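Local coordinates for protein IroE-like serine hydrolase (Shewanella oneidensis, PDB 3GFF) that probably hydrolyses ester bonds, as a putative serine hydrolase of the esterase D family with an alpha/beta-hydrolase fold, at residues Asp89-His94 and Gln109-Ala114. Sequence-based numbering, arbitrary orientation.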
ATOM      1  N   ASP A  89       7.382 -10.210  24.900  1.00 24.58           N
ATOM      2  CA  ASP A  89       6.101  -9.519  24.893  1.00 23.54           C
ATOM      3  C   ASP A  89       5.080 -10.008  23.898  1.00 23.92           C
ATOM      4  O   ASP A  89       3.912  -9.767  24.089  1.00 24.70           O
ATOM      5  CB  ASP A  89       6.327  -8.042  24.604  1.00 23.53           C
ATOM      6  CG  ASP A  89       7.173  -7.352  25.663  1.00 24.58           C
ATOM      7  OD1 ASP A  89       7.179  -7.804  26.832  1.00 24.99           O
ATOM      8  OD2 ASP A  89       7.832  -6.342  25.323  1.00 24.52           O
ATOM      9  N   TYR A  90       5.509 -10.675  22.838  1.00 23.78           N
ATOM     10  CA  TYR A  90       4.594 -11.080  21.782  1.00 23.57           C
ATOM     11  C   TYR A  90       4.174 -12.532  21.854  1.00 24.25           C
ATOM     12  O   TYR A  90       3.390 -12.967  21.015  1.00 24.43           O
ATOM     13  CB  TYR A  90       5.189 -10.727  20.399  1.00 24.00           C
ATOM     14  CG  TYR A  90       5.090  -9.264  20.013  1.00 23.13           C
ATOM     15  CD1 TYR A  90       4.936  -8.271  20.969  1.00 23.33           C
ATOM     16  CD2 TYR A  90       5.247  -8.868  18.695  1.00 23.29           C
ATOM     17  CE1 TYR A  90       4.863  -6.956  20.630  1.00 23.14           C
ATOM     18  CE2 TYR A  90       5.189  -7.505  18.336  1.00 23.83           C
ATOM     19  CZ  TYR A  90       5.015  -6.562  19.314  1.00 24.03           C
ATOM     20  OH  TYR A  90       4.979  -5.197  19.016  1.00 24.56           O
ATOM     21  N   THR A  91       4.685 -13.266  22.851  1.00 24.23           N
ATOM     22  CA  THR A  91       4.369 -14.689  23.036  1.00 22.39           C
ATOM     23  C   THR A  91       3.462 -14.909  24.240  1.00 22.88           C
ATOM     24  O   THR A  91       3.736 -14.437  25.321  1.00 20.48           O
ATOM     25  CB  THR A  91       5.659 -15.557  23.104  1.00 22.51           C
ATOM     26  OG1 THR A  91       6.533 -15.099  24.139  1.00 20.14           O
ATOM     27  CG2 THR A  91       6.400 -15.500  21.736  1.00 20.27           C
ATOM     28  N   PRO A  92       2.319 -15.574  24.023  1.00 24.73           N
ATOM     29  CA  PRO A  92       1.353 -15.797  25.089  1.00 24.68           C
ATOM     30  C   PRO A  92       1.710 -16.938  26.030  1.00 25.60           C
ATOM     31  O   PRO A  92       1.273 -16.930  27.201  1.00 26.32           O
ATOM     32  CB  PRO A  92       0.068 -16.093  24.325  1.00 25.55           C
ATOM     33  CG  PRO A  92       0.529 -16.689  23.000  1.00 26.17           C
ATOM     34  CD  PRO A  92       1.867 -16.111  22.720  1.00 25.36           C
ATOM     35  N   THR A  93       2.481 -17.908  25.527  1.00 24.47           N
ATOM     36  CA  THR A  93       2.929 -19.032  26.308  1.00 24.09           C
ATOM     37  C   THR A  93       4.454 -19.155  26.214  1.00 22.86           C
ATOM     38  O   THR A  93       5.083 -18.654  25.279  1.00 21.09           O
ATOM     39  CB  THR A  93       2.226 -20.350  25.861  1.00 24.57           C
ATOM     40  OG1 THR A  93       2.428 -20.580  24.454  1.00 23.58           O
ATOM     41  CG2 THR A  93       0.727 -20.264  26.129  1.00 24.82           C
ATOM     42  N   HIS A  94       5.012 -19.827  27.209  1.00 22.53           N
ATOM     43  CA  HIS A  94       6.423 -20.074  27.327  1.00 22.01           C
ATOM     44  C   HIS A  94       6.807 -21.452  26.779  1.00 21.32           C
ATOM     45  O   HIS A  94       6.202 -22.452  27.119  1.00 20.33           O
ATOM     46  CB  HIS A  94       6.836 -20.011  28.803  1.00 21.29           C
ATOM     47  CG  HIS A  94       8.274 -20.364  29.043  1.00 21.99           C
ATOM     48  ND1 HIS A  94       9.316 -19.548  28.655  1.00 21.08           N
ATOM     49  CD2 HIS A  94       8.845 -21.460  29.614  1.00 20.82           C
ATOM     50  CE1 HIS A  94      10.464 -20.127  28.974  1.00 21.21           C
ATOM     51  NE2 HIS A  94      10.206 -21.300  29.527  1.00 19.69           N
ATOM     52  N   GLN A 109      13.874 -18.194  26.040  1.00 20.07           N
ATOM     53  CA  GLN A 109      13.821 -18.267  27.499  1.00 21.69           C
ATOM     54  C   GLN A 109      12.900 -17.218  28.073  1.00 21.12           C
ATOM     55  O   GLN A 109      12.432 -17.382  29.171  1.00 21.84           O
ATOM     56  CB  GLN A 109      15.220 -18.084  28.130  1.00 21.87           C
ATOM     57  CG  GLN A 109      15.784 -16.660  28.001  1.00 21.85           C
ATOM     58  CD  GLN A 109      17.296 -16.584  28.225  1.00 22.93           C
ATOM     59  OE1 GLN A 109      17.794 -16.802  29.343  1.00 22.55           O
ATOM     60  NE2 GLN A 109      18.036 -16.217  27.153  1.00 21.58           N
ATOM     61  N   HIS A 110      12.669 -16.129  27.348  1.00 21.09           N
ATOM     62  CA  HIS A 110      11.801 -15.056  27.868  1.00 21.30           C
ATOM     63  C   HIS A 110      10.370 -15.161  27.432  1.00 20.21           C
ATOM     64  O   HIS A 110       9.563 -14.323  27.819  1.00 20.15           O
ATOM     65  CB  HIS A 110      12.341 -13.681  27.444  1.00 20.42           C
ATOM     66  CG  HIS A 110      13.765 -13.464  27.819  1.00 19.29           C
ATOM     67  ND1 HIS A 110      14.793 -13.545  26.909  1.00 20.09           N
ATOM     68  CD2 HIS A 110      14.334 -13.191  29.011  1.00 19.91           C
ATOM     69  CE1 HIS A 110      15.935 -13.302  27.517  1.00 19.98           C
ATOM     70  NE2 HIS A 110      15.687 -13.105  28.802  1.00 20.92           N
ATOM     71  N   THR A 111      10.057 -16.157  26.614  1.00 19.30           N
ATOM     72  CA  THR A 111       8.693 -16.288  26.107  1.00 20.76           C
ATOM     73  C   THR A 111       7.625 -16.405  27.199  1.00 21.75           C
ATOM     74  O   THR A 111       7.900 -16.856  28.332  1.00 22.34           O
ATOM     75  CB  THR A 111       8.562 -17.442  25.106  1.00 20.50           C
ATOM     76  OG1 THR A 111       9.097 -18.636  25.688  1.00 19.68           O
ATOM     77  CG2 THR A 111       9.339 -17.140  23.805  1.00 19.61           C
ATOM     78  N   GLY A 112       6.434 -15.921  26.849  1.00 22.66           N
ATOM     79  CA  GLY A 112       5.242 -16.013  27.672  1.00 23.65           C
ATOM     80  C   GLY A 112       4.742 -14.735  28.290  1.00 24.54           C
ATOM     81  O   GLY A 112       3.858 -14.786  29.147  1.00 25.87           O
ATOM     82  N   GLY A 113       5.260 -13.594  27.842  1.00 24.42           N
ATOM     83  CA  GLY A 113       4.924 -12.312  28.453  1.00 24.67           C
ATOM     84  C   GLY A 113       3.879 -11.487  27.734  1.00 24.46           C
ATOM     85  O   GLY A 113       3.718 -10.292  28.019  1.00 23.55           O
ATOM     86  N   ALA A 114       3.131 -12.110  26.832  1.00 24.06           N
ATOM     87  CA  ALA A 114       2.130 -11.364  26.078  1.00 23.31           C
ATOM     88  C   ALA A 114       1.049 -10.794  27.010  1.00 22.83           C
ATOM     89  O   ALA A 114       0.512  -9.729  26.741  1.00 24.14           O
ATOM     90  CB  ALA A 114       1.531 -12.215  24.959  1.00 22.66           C
TER
HETATM   91  O   HOH W   1       5.879  -9.022  28.848  1.00 20.08           O
HETATM   92  O   HOH W   2       0.832 -14.406  28.666  1.00 18.12           O
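Three direct hydrogen bonds join T91 and H94 to the loop that leads into helix 114-132 and to that helix's first residue. The hydroxyl of T91 accepts from G112 N at 2.8 Å, nearly straight at 161°, and also bonds to M87 O. OG1 sits between the backbone N and carbonyl carbon, and CG2 is turned to T111 CG2. T91 O accepts from A114 N, 2.8 Å away, the donor lying above the carbonyl plane; A114 CA adds a CH...O contact with D89 O at 3.1 Å. An alanine in place of T91 would probably leave G112 N without this acceptor and open a gap beside the T111 methyl. With CG anti to the backbone N (chi1 175°), H94 turns its ring edge to T111, and ND1 donates to T111 O at 3.1 Å, bent to 138°, the acceptor tilted slightly from the ring plane; Q109 O lies at the same edge. Two waters add bridges, D89 OD1 to G113 O and P92 O to G112 O, while D89 OD2 forms a salt bridge with R26. Apolar contact is modest: A114 CB packs 4.2 Å from P92 CB. A side chain at G112 would jam against T111 O and crowd H94 N, which calls for glycine. The contact thus closes the base of the excursion between helices 86-89 and 114-132 of the alpha/beta-hydrolase fold, which carries a 3-10 turn at its returning end, with G113 as N-cap.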